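Local atomic coordinates of Pre-mRNA-splicing factor SAD1 (Saccharomyces cerevisiae, PDB entry 4MSX), a protein that promotes assembly of newly made U4 snRNA into the U4/U6 snRNP and is required for pre-mRNA splicing, although built like a ubiquitin-specific protease. Residues Ser87-Tyr92 with Tyr100-His105; Cys94-His99 with Glu117-Phe122; Pro109-Ser114 with Tyr131-Asn136. All blocks are in the same frame, centred on the assembly; numbering follows the deposited sequence.

Contact 1 of 3, residues Ser87-Tyr92 with Tyr100-His105; sequences SPLNVY and YYQGRH
Val91 and Tyr92 pair antiparallel with Gln102 and Tyr101, Val91-Gln102 as the non-hydrogen-bonded pair and Tyr92-Tyr101 as the hydrogen-bonded one. In the latter each backbone N donates to the other residue's carbonyl, Tyr92 N to Tyr101 O and Tyr101 N to Tyr92 O, both at 2.7 Å. Where the strand pairing runs out, Gly103 N still reaches Asn90 O at 3.0 Å, and the same oxygen takes a CA-H contact from Gln102.

The Tyr92 ring reaches along the second segment. With CG anti to its carbonyl carbon (chi1 -71°), the ring lies along the backbone of Gly103, CD1 standing 3.5 Å from Gly103 N. A side chain at Gly103 would run into this ring, so glycine fits here. Beyond it, the phenol oxygen OH of Tyr92 accepts from NH1 of Arg104 at 2.8 Å; the oxygen lies in the guanidinium plane, at its edge, while the Tyr92 ring itself is turned 62° from that plane. The aliphatic part of Arg104 passes close to the ring, its CB 3.9 Å from CZ of Tyr92. On the face of Val91 and Gln102, Val91 CG1 reaches diagonally to Tyr100 CB at 3.7 Å. Ser87 OG accepts from Leu89 N, an ST turn that shapes the chain leading into the strand.

Strand 100-102 is an edge of the five-stranded zinc-finger sheet, with 91-94 between it and 121-124. Helix 109-116 lies against it: the Tyr101 ring stacks on zinc-binding His113, and Arg104 NE hydrogen-bonds to OD1 of Asn136 beyond strand 130-132.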
loop_
_atom_site.group_PDB
_atom_site.type_symbol
_atom_site.label_atom_id
_atom_site.label_comp_id
_atom_site.label_asym_id
_atom_site.label_seq_id
_atom_site.Cartn_x
_atom_site.Cartn_y
_atom_site.Cartn_z
ATOM N N SER A 87 8.184 -25.814 8.104
ATOM C CA SER A 87 8.961 -25.647 6.893
ATOM C C SER A 87 8.223 -24.766 5.871
ATOM O O SER A 87 6.994 -24.815 5.787
ATOM C CB SER A 87 9.252 -26.990 6.266
ATOM O OG SER A 87 9.789 -26.800 4.974
ATOM N N PRO A 88 8.975 -23.961 5.098
ATOM C CA PRO A 88 8.451 -23.160 3.979
ATOM C C PRO A 88 8.571 -23.871 2.646
ATOM O O PRO A 88 8.225 -23.320 1.619
ATOM C CB PRO A 88 9.367 -21.932 3.985
ATOM C CG PRO A 88 10.686 -22.494 4.420
ATOM C CD PRO A 88 10.332 -23.530 5.481
ATOM N N LEU A 89 9.047 -25.111 2.651
ATOM C CA LEU A 89 9.228 -25.861 1.413
ATOM C C LEU A 89 8.013 -26.730 1.056
ATOM O O LEU A 89 7.471 -27.450 1.918
ATOM C CB LEU A 89 10.468 -26.750 1.539
ATOM C CG LEU A 89 10.690 -27.753 0.407
ATOM C CD1 LEU A 89 10.962 -27.040 -0.902
ATOM C CD2 LEU A 89 11.840 -28.682 0.764
ATOM N N ASN A 90 7.601 -26.668 -0.211
ATOM C CA ASN A 90 6.464 -27.439 -0.739
ATOM C C ASN A 90 5.219 -27.402 0.155
ATOM O O ASN A 90 4.737 -28.440 0.644
ATOM C CB ASN A 90 6.873 -28.888 -0.967
ATOM C CG ASN A 90 7.994 -29.015 -1.951
ATOM O OD1 ASN A 90 7.983 -28.377 -2.997
ATOM N ND2 ASN A 90 8.988 -29.829 -1.617
ATOM N N VAL A 91 4.694 -26.206 0.388
ATOM C CA VAL A 91 3.593 -26.062 1.321
ATOM C C VAL A 91 2.285 -26.130 0.528
ATOM O O VAL A 91 2.197 -25.581 -0.583
ATOM C CB VAL A 91 3.708 -24.718 2.103
ATOM C CG1 VAL A 91 2.569 -24.551 3.083
ATOM C CG2 VAL A 91 5.019 -24.685 2.857
ATOM N N TYR A 92 1.276 -26.806 1.097
ATOM C CA TYR A 92 -0.029 -26.953 0.455
ATOM C C TYR A 92 -1.051 -26.370 1.402
ATOM O O TYR A 92 -0.879 -26.411 2.626
ATOM C CB TYR A 92 -0.380 -28.450 0.192
ATOM C CG TYR A 92 0.451 -29.069 -0.898
ATOM C CD1 TYR A 92 1.809 -29.304 -0.716
ATOM C CD2 TYR A 92 -0.125 -29.409 -2.124
ATOM C CE1 TYR A 92 2.574 -29.849 -1.746
ATOM C CE2 TYR A 92 0.614 -29.957 -3.141
ATOM C CZ TYR A 92 1.964 -30.180 -2.946
ATOM O OH TYR A 92 2.719 -30.706 -3.969
ATOM N N TYR A 100 -2.209 -24.969 6.532
ATOM C CA TYR A 100 -1.174 -25.268 5.557
ATOM C C TYR A 100 -0.355 -26.490 6.002
ATOM O O TYR A 100 0.013 -26.587 7.195
ATOM C CB TYR A 100 -0.197 -24.122 5.495
ATOM C CG TYR A 100 -0.784 -22.805 4.984
ATOM C CD1 TYR A 100 -2.079 -22.731 4.427
ATOM C CD2 TYR A 100 -0.017 -21.653 5.021
ATOM C CE1 TYR A 100 -2.593 -21.476 3.921
ATOM C CE2 TYR A 100 -0.512 -20.421 4.511
ATOM C CZ TYR A 100 -1.786 -20.335 3.984
ATOM O OH TYR A 100 -2.225 -19.090 3.530
ATOM N N TYR A 101 0.039 -27.320 5.044
ATOM C CA TYR A 101 0.814 -28.534 5.353
ATOM C C TYR A 101 1.844 -28.782 4.273
ATOM O O TYR A 101 1.539 -28.692 3.072
ATOM C CB TYR A 101 -0.136 -29.761 5.414
ATOM C CG TYR A 101 -1.178 -29.619 6.485
ATOM C CD1 TYR A 101 -0.930 -30.042 7.803
ATOM C CD2 TYR A 101 -2.400 -29.070 6.202
ATOM C CE1 TYR A 101 -1.881 -29.869 8.806
ATOM C CE2 TYR A 101 -3.374 -28.925 7.195
ATOM C CZ TYR A 101 -3.093 -29.331 8.497
ATOM O OH TYR A 101 -4.038 -29.165 9.480
ATOM N N GLN A 102 3.058 -29.143 4.676
ATOM C CA GLN A 102 4.043 -29.570 3.684
ATOM C C GLN A 102 3.559 -30.878 3.009
ATOM O O GLN A 102 3.095 -31.742 3.717
ATOM C CB GLN A 102 5.373 -29.853 4.399
ATOM C CG GLN A 102 6.462 -30.332 3.428
ATOM C CD GLN A 102 7.832 -30.323 4.077
ATOM O OE1 GLN A 102 8.640 -29.412 3.845
ATOM N NE2 GLN A 102 8.088 -31.307 4.927
ATOM N N GLY A 103 3.700 -31.028 1.693
ATOM C CA GLY A 103 3.221 -32.209 0.990
ATOM C C GLY A 103 4.220 -32.654 -0.061
ATOM O O GLY A 103 5.313 -32.083 -0.132
ATOM N N ARG A 104 3.869 -33.640 -0.897
ATOM C CA ARG A 104 2.589 -34.339 -0.818
ATOM C C ARG A 104 2.802 -35.874 -0.833
ATOM O O ARG A 104 1.839 -36.625 -0.935
ATOM C CB ARG A 104 1.681 -33.949 -1.981
ATOM C CG ARG A 104 2.288 -34.138 -3.355
ATOM C CD ARG A 104 1.248 -33.790 -4.452
ATOM N NE ARG A 104 1.658 -34.231 -5.788
ATOM C CZ ARG A 104 2.529 -33.581 -6.559
ATOM N NH1 ARG A 104 3.095 -32.451 -6.140
ATOM N NH2 ARG A 104 2.845 -34.069 -7.751
ATOM N N HIS A 105 4.055 -36.305 -0.708
ATOM C CA HIS A 105 4.416 -37.735 -0.636
ATOM C C HIS A 105 3.874 -38.423 0.631
ATOM O O HIS A 105 3.507 -37.752 1.624
ATOM C CB HIS A 105 5.947 -37.868 -0.661
ATOM C CG HIS A 105 6.628 -37.126 0.449
ATOM N ND1 HIS A 105 6.820 -37.668 1.703
ATOM C CD2 HIS A 105 7.131 -35.866 0.505
ATOM C CE1 HIS A 105 7.429 -36.784 2.479
ATOM N NE2 HIS A 105 7.624 -35.679 1.777
#

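Contact 2 of 3, residues Cys94-His99 with Glu117-Phe122; sequences CLVCGH and ENHHVF. With ZN (zinc ion), chain B.
Cys94 faces Phe122 as an antiparallel non-hydrogen-bonded pair, and its SG, anti to the backbone N (chi1 176°), binds the zinc ion at 2.3 Å. The sulfur also lies obliquely to the Phe122 ring, a sulfur-aromatic contact, and comes within 3.4 Å of His119 CB. Weak bonds from Val96 N and Cys97 N also point to this thiolate and probably help to spread its charge. Leu95 N continues the pairing by donating to Val121 O at 2.9 Å, while its CD1 meets Val121 CG1 with the two side chains crossing at about a right angle. Val96 then sets CG1 directly over the centre of the His119 imidazole, a CH-pi contact of 3.5 Å from CG1 to the ring centroid; Glu117 CB lies over the opposite face, so the imidazole sits between two aliphatic groups, which together with the zinc bond probably limit its rotation. Cys97 closes the CxxC knuckle: its SG binds zinc at 2.4 Å, and CB approaches CE1 of His119 at 3.7 Å. Gly98, at positive phi, lets the chain turn back, its N bonding to Cys94 O, and His99 N then sends a weak bond to Cys97 SG. From the second segment, His119 gives ND1 to the metal at 2.2 Å.

His113 completes the Cys2His2 site from helix 109-116, which ends in a Schellman motif with Asn118 as the C-prime residue. The knuckle thus joins strands 91-94 and 100-102, while strand 121-124 runs on between 91-94 and 130-132, with Phe122 packed against the helix.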
loop_
_atom_site.group_PDB
_atom_site.type_symbol
_atom_site.label_atom_id
_atom_site.label_comp_id
_atom_site.label_asym_id
_atom_site.label_seq_id
_atom_site.Cartn_x
_atom_site.Cartn_y
_atom_site.Cartn_z
ATOM N N CYS A 94 -4.797 -26.963 2.686
ATOM C CA CYS A 94 -5.961 -27.810 2.756
ATOM C C CYS A 94 -7.197 -26.971 2.482
ATOM O O CYS A 94 -7.442 -25.958 3.148
ATOM C CB CYS A 94 -6.114 -28.482 4.136
ATOM S SG CYS A 94 -7.705 -29.446 4.138
ATOM N N LEU A 95 -8.001 -27.382 1.495
ATOM C CA LEU A 95 -9.083 -26.499 1.021
ATOM C C LEU A 95 -10.345 -26.805 1.766
ATOM O O LEU A 95 -11.349 -26.135 1.553
ATOM C CB LEU A 95 -9.302 -26.585 -0.512
ATOM C CG LEU A 95 -8.034 -26.265 -1.314
ATOM C CD1 LEU A 95 -8.282 -26.375 -2.863
ATOM C CD2 LEU A 95 -7.555 -24.807 -1.012
ATOM N N VAL A 96 -10.275 -27.771 2.702
ATOM C CA VAL A 96 -11.395 -27.971 3.624
ATOM C C VAL A 96 -11.291 -27.148 4.915
ATOM O O VAL A 96 -12.271 -26.488 5.329
ATOM C CB VAL A 96 -11.518 -29.508 4.016
ATOM C CG1 VAL A 96 -12.672 -29.697 4.963
ATOM C CG2 VAL A 96 -11.618 -30.358 2.731
ATOM N N CYS A 97 -10.129 -27.181 5.576
ATOM C CA CYS A 97 -9.994 -26.476 6.860
ATOM C C CYS A 97 -9.095 -25.238 6.730
ATOM O O CYS A 97 -9.061 -24.409 7.629
ATOM C CB CYS A 97 -9.436 -27.423 7.982
ATOM S SG CYS A 97 -7.736 -27.909 7.749
ATOM N N GLY A 98 -8.351 -25.117 5.628
ATOM C CA GLY A 98 -7.576 -23.901 5.393
ATOM C C GLY A 98 -6.207 -23.866 6.053
ATOM O O GLY A 98 -5.482 -22.905 5.871
ATOM N N HIS A 99 -5.823 -24.908 6.807
ATOM C CA HIS A 99 -4.475 -24.942 7.342
ATOM C C HIS A 99 -3.470 -25.330 6.291
ATOM O O HIS A 99 -3.816 -25.934 5.266
ATOM C CB HIS A 99 -4.419 -25.890 8.565
ATOM C CG HIS A 99 -5.205 -25.374 9.730
ATOM N ND1 HIS A 99 -4.746 -24.357 10.539
ATOM C CD2 HIS A 99 -6.449 -25.666 10.172
ATOM C CE1 HIS A 99 -5.659 -24.068 11.451
ATOM N NE2 HIS A 99 -6.702 -24.850 11.253
ATOM N N GLU A 117 -7.576 -36.551 8.929
ATOM C CA GLU A 117 -8.651 -35.586 9.136
ATOM C C GLU A 117 -9.745 -35.774 8.060
ATOM O O GLU A 117 -10.768 -35.108 8.113
ATOM C CB GLU A 117 -8.093 -34.137 9.115
ATOM C CG GLU A 117 -6.954 -33.935 10.171
ATOM C CD GLU A 117 -7.375 -34.345 11.579
ATOM O OE1 GLU A 117 -8.485 -33.960 12.015
ATOM O OE2 GLU A 117 -6.602 -35.065 12.254
ATOM N N ASN A 118 -9.504 -36.670 7.107
ATOM C CA ASN A 118 -10.501 -36.917 6.052
ATOM C C ASN A 118 -10.718 -35.609 5.251
ATOM O O ASN A 118 -11.874 -35.234 5.042
ATOM C CB ASN A 118 -11.847 -37.292 6.683
ATOM C CG ASN A 118 -12.892 -37.788 5.646
ATOM O OD1 ASN A 118 -12.555 -38.285 4.557
ATOM N ND2 ASN A 118 -14.162 -37.634 5.998
ATOM N N HIS A 119 -9.633 -34.926 4.850
ATOM C CA HIS A 119 -9.716 -33.658 4.022
ATOM C C HIS A 119 -8.888 -33.965 2.787
ATOM O O HIS A 119 -7.726 -34.329 2.909
ATOM C CB HIS A 119 -9.170 -32.411 4.823
ATOM C CG HIS A 119 -10.031 -32.021 5.981
ATOM N ND1 HIS A 119 -9.661 -31.079 6.911
ATOM C CD2 HIS A 119 -11.247 -32.471 6.376
ATOM C CE1 HIS A 119 -10.616 -30.939 7.817
ATOM N NE2 HIS A 119 -11.583 -31.788 7.522
ATOM N N HIS A 120 -9.469 -33.894 1.583
ATOM C CA HIS A 120 -8.804 -34.495 0.433
ATOM C C HIS A 120 -8.439 -33.567 -0.702
ATOM O O HIS A 120 -7.761 -34.022 -1.626
ATOM C CB HIS A 120 -9.696 -35.652 -0.103
ATOM C CG HIS A 120 -9.931 -36.692 0.948
ATOM N ND1 HIS A 120 -8.999 -37.669 1.229
ATOM C CD2 HIS A 120 -10.928 -36.843 1.857
ATOM C CE1 HIS A 120 -9.431 -38.411 2.242
ATOM N NE2 HIS A 120 -10.604 -37.938 2.634
ATOM N N VAL A 121 -8.832 -32.282 -0.629
ATOM C CA VAL A 121 -8.530 -31.356 -1.767
ATOM C C VAL A 121 -7.523 -30.279 -1.285
ATOM O O VAL A 121 -7.794 -29.633 -0.272
ATOM C CB VAL A 121 -9.837 -30.649 -2.247
ATOM C CG1 VAL A 121 -9.606 -29.880 -3.595
ATOM C CG2 VAL A 121 -10.958 -31.687 -2.405
ATOM N N PHE A 122 -6.383 -30.171 -1.971
ATOM C CA PHE A 122 -5.279 -29.320 -1.586
ATOM C C PHE A 122 -4.894 -28.387 -2.751
ATOM O O PHE A 122 -5.079 -28.727 -3.937
ATOM C CB PHE A 122 -4.069 -30.175 -1.225
ATOM C CG PHE A 122 -4.303 -30.971 0.035
ATOM C CD1 PHE A 122 -5.100 -32.135 -0.022
ATOM C CD2 PHE A 122 -3.861 -30.492 1.281
ATOM C CE1 PHE A 122 -5.389 -32.849 1.154
ATOM C CE2 PHE A 122 -4.104 -31.191 2.452
ATOM C CZ PHE A 122 -4.870 -32.396 2.403
HETATM ZN ZN ZN B . -7.838 -29.903 6.416
#

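Contact 3 of 3, residues Pro109-Ser114 with Tyr131-Asn136; sequences PAFIHS and YMLPQN. With ZN (zinc ion), chain B.
Phe111 and Ser114, one turn apart on helix 109-116, meet the bend that follows strand 130-132, where a cis peptide joins Leu133 to Pro134; CA atoms approach to 5.9 Å both between Phe111 and Pro134 and between Ser114 and Leu133. Side chains of the helix pack by van der Waals contact on side chains and backbone of the bend.

With CG anti to N (chi1 -161°), the Phe111 ring extends to Pro134. CZ touches Pro134 CB at 3.5 Å, the two side chains crossing at about a right angle, and CE2 comes within 3.4 Å of Pro134 O. Leu133 points toward the helix and lies against Ala110, Phe111 and Ser114: CD1 packs on Ala110 CB at 4.0 Å, and CD2 nears Phe111 CD2 at 4.2 Å. An alanine in place of Phe111 is likely to leave Pro134 CB and CD2 of Leu133 without their aromatic cover, opening a gap beside the cis-proline bend. Ser114 OG sits between its own backbone N and carbonyl carbon (chi1 74°), from where it donates to Phe111 O at 2.7 Å, on a lone pair of that carbonyl. Satisfied within the helix, this buried hydroxyl can lie against Leu133 CB and Pro134 CD, 3.6 Å from each.

From this helix His113 points to the metal, its NE2 binding zinc at 2.0 Å, with Cys94, Cys97 and His119 as the other ligands. A helix packed on an antiparallel sheet and lending it a histidine ligand is the core arrangement of the UBP-type zinc finger, here one predicted to be degenerate.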
loop_
_atom_site.group_PDB
_atom_site.type_symbol
_atom_site.label_atom_id
_atom_site.label_comp_id
_atom_site.label_asym_id
_atom_site.label_seq_id
_atom_site.Cartn_x
_atom_site.Cartn_y
_atom_site.Cartn_z
ATOM N N PRO A 109 3.247 -34.193 6.068
ATOM C CA PRO A 109 2.104 -33.729 6.873
ATOM C C PRO A 109 0.801 -33.610 6.062
ATOM O O PRO A 109 -0.274 -33.833 6.608
ATOM C CB PRO A 109 2.580 -32.326 7.389
ATOM C CG PRO A 109 4.092 -32.549 7.531
ATOM C CD PRO A 109 4.458 -33.369 6.297
ATOM N N ALA A 110 0.883 -33.269 4.784
ATOM C CA ALA A 110 -0.344 -33.016 4.027
ATOM C C ALA A 110 -1.033 -34.400 3.753
ATOM O O ALA A 110 -2.251 -34.562 3.824
ATOM C CB ALA A 110 -0.013 -32.376 2.742
ATOM N N PHE A 111 -0.212 -35.344 3.392
ATOM C CA PHE A 111 -0.709 -36.728 3.081
ATOM C C PHE A 111 -1.335 -37.315 4.374
ATOM O O PHE A 111 -2.498 -37.744 4.395
ATOM C CB PHE A 111 0.439 -37.525 2.544
ATOM C CG PHE A 111 0.015 -38.769 1.772
ATOM C CD1 PHE A 111 -0.310 -39.921 2.446
ATOM C CD2 PHE A 111 -0.048 -38.756 0.377
ATOM C CE1 PHE A 111 -0.694 -41.101 1.733
ATOM C CE2 PHE A 111 -0.438 -39.899 -0.337
ATOM C CZ PHE A 111 -0.756 -41.084 0.361
ATOM N N ILE A 112 -0.609 -37.255 5.494
ATOM C CA ILE A 112 -1.184 -37.678 6.769
ATOM C C ILE A 112 -2.437 -36.937 7.160
ATOM O O ILE A 112 -3.404 -37.533 7.638
ATOM C CB ILE A 112 -0.143 -37.573 7.925
ATOM C CG1 ILE A 112 1.011 -38.531 7.668
ATOM C CG2 ILE A 112 -0.784 -37.756 9.268
ATOM C CD1 ILE A 112 2.151 -38.358 8.694
ATOM N N HIS A 113 -2.442 -35.612 6.990
ATOM C CA HIS A 113 -3.637 -34.843 7.284
ATOM C C HIS A 113 -4.799 -35.392 6.453
ATOM O O HIS A 113 -5.933 -35.419 6.925
ATOM C CB HIS A 113 -3.417 -33.378 6.806
ATOM C CG HIS A 113 -4.567 -32.455 7.085
ATOM N ND1 HIS A 113 -4.896 -32.019 8.350
ATOM C CD2 HIS A 113 -5.406 -31.811 6.236
ATOM C CE1 HIS A 113 -5.934 -31.200 8.277
ATOM N NE2 HIS A 113 -6.253 -31.051 7.002
ATOM N N SER A 114 -4.521 -35.760 5.216
ATOM C CA SER A 114 -5.635 -36.050 4.298
ATOM C C SER A 114 -6.337 -37.321 4.785
ATOM O O SER A 114 -7.546 -37.398 4.781
ATOM C CB SER A 114 -5.169 -36.197 2.869
ATOM O OG SER A 114 -4.486 -37.399 2.578
ATOM N N TYR A 131 -4.596 -30.686 -6.022
ATOM C CA TYR A 131 -4.327 -32.126 -5.881
ATOM C C TYR A 131 -5.358 -32.760 -5.002
ATOM O O TYR A 131 -5.856 -32.149 -4.034
ATOM C CB TYR A 131 -2.953 -32.361 -5.275
ATOM C CG TYR A 131 -1.848 -31.980 -6.188
ATOM C CD1 TYR A 131 -1.298 -32.900 -7.085
ATOM C CD2 TYR A 131 -1.385 -30.664 -6.232
ATOM C CE1 TYR A 131 -0.288 -32.529 -7.971
ATOM C CE2 TYR A 131 -0.374 -30.295 -7.095
ATOM C CZ TYR A 131 0.162 -31.218 -7.973
ATOM O OH TYR A 131 1.154 -30.824 -8.837
ATOM N N MET A 132 -5.639 -34.027 -5.306
ATOM C CA MET A 132 -6.424 -34.871 -4.442
ATOM C C MET A 132 -5.441 -35.736 -3.657
ATOM O O MET A 132 -4.489 -36.290 -4.230
ATOM C CB MET A 132 -7.319 -35.795 -5.281
ATOM C CG MET A 132 -8.474 -35.101 -5.952
ATOM S SD MET A 132 -9.630 -34.424 -4.733
ATOM C CE MET A 132 -11.040 -34.054 -5.802
ATOM N N LEU A 133 -5.659 -35.820 -2.359
ATOM C CA LEU A 133 -4.840 -36.692 -1.484
ATOM C C LEU A 133 -5.787 -37.512 -0.622
ATOM O O LEU A 133 -6.792 -36.996 -0.108
ATOM C CB LEU A 133 -3.866 -35.870 -0.601
ATOM C CG LEU A 133 -2.770 -35.027 -1.283
ATOM C CD1 LEU A 133 -1.931 -34.206 -0.251
ATOM C CD2 LEU A 133 -1.839 -35.908 -2.090
ATOM N N PRO A 134 -5.468 -38.818 -0.397
ATOM C CA PRO A 134 -4.228 -39.548 -0.704
ATOM C C PRO A 134 -4.113 -40.099 -2.133
ATOM O O PRO A 134 -3.075 -40.710 -2.402
ATOM C CB PRO A 134 -4.221 -40.726 0.313
ATOM C CG PRO A 134 -5.660 -40.973 0.655
ATOM C CD PRO A 134 -6.399 -39.585 0.462
ATOM N N GLN A 135 -5.072 -39.836 -3.030
ATOM C CA GLN A 135 -4.935 -40.329 -4.413
ATOM C C GLN A 135 -3.610 -39.848 -4.955
ATOM O O GLN A 135 -2.963 -40.535 -5.711
ATOM C CB GLN A 135 -6.054 -39.831 -5.340
ATOM C CG GLN A 135 -7.462 -40.281 -4.988
ATOM C CD GLN A 135 -8.135 -39.445 -3.891
ATOM O OE1 GLN A 135 -7.473 -38.768 -3.040
ATOM N NE2 GLN A 135 -9.474 -39.495 -3.890
ATOM N N ASN A 136 -3.197 -38.639 -4.573
ATOM C CA ASN A 136 -2.000 -38.024 -5.170
ATOM C C ASN A 136 -2.080 -37.846 -6.702
ATOM O O ASN A 136 -1.135 -38.158 -7.433
ATOM C CB ASN A 136 -0.736 -38.776 -4.792
ATOM C CG ASN A 136 0.488 -37.903 -4.872
ATOM O OD1 ASN A 136 0.455 -36.839 -5.504
ATOM N ND2 ASN A 136 1.576 -38.324 -4.215
HETATM ZN ZN ZN B . -7.838 -29.903 6.416
#

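All three contacts lie within the UBP-type zinc finger, their centres about 29 to 36 Å from the centre of the chain, and share one five-stranded antiparallel sheet. Contact 1 closes before contact 3 opens, whereas contact 2 crosses both along the chain. The centres of contact 1 and contact 2 are about 13 Å apart. Contact 3 has its centre about 11 Å from that of contact 1 and about 9 Å from that of contact 2. Zinc ties contacts 2 and 3 together, since helix 109-116 supplies the fourth ligand to the three of contact 2. The hairpin of contact 1 carries the metal knuckle in its loop, so sheet, helix and zinc site form one compact unit.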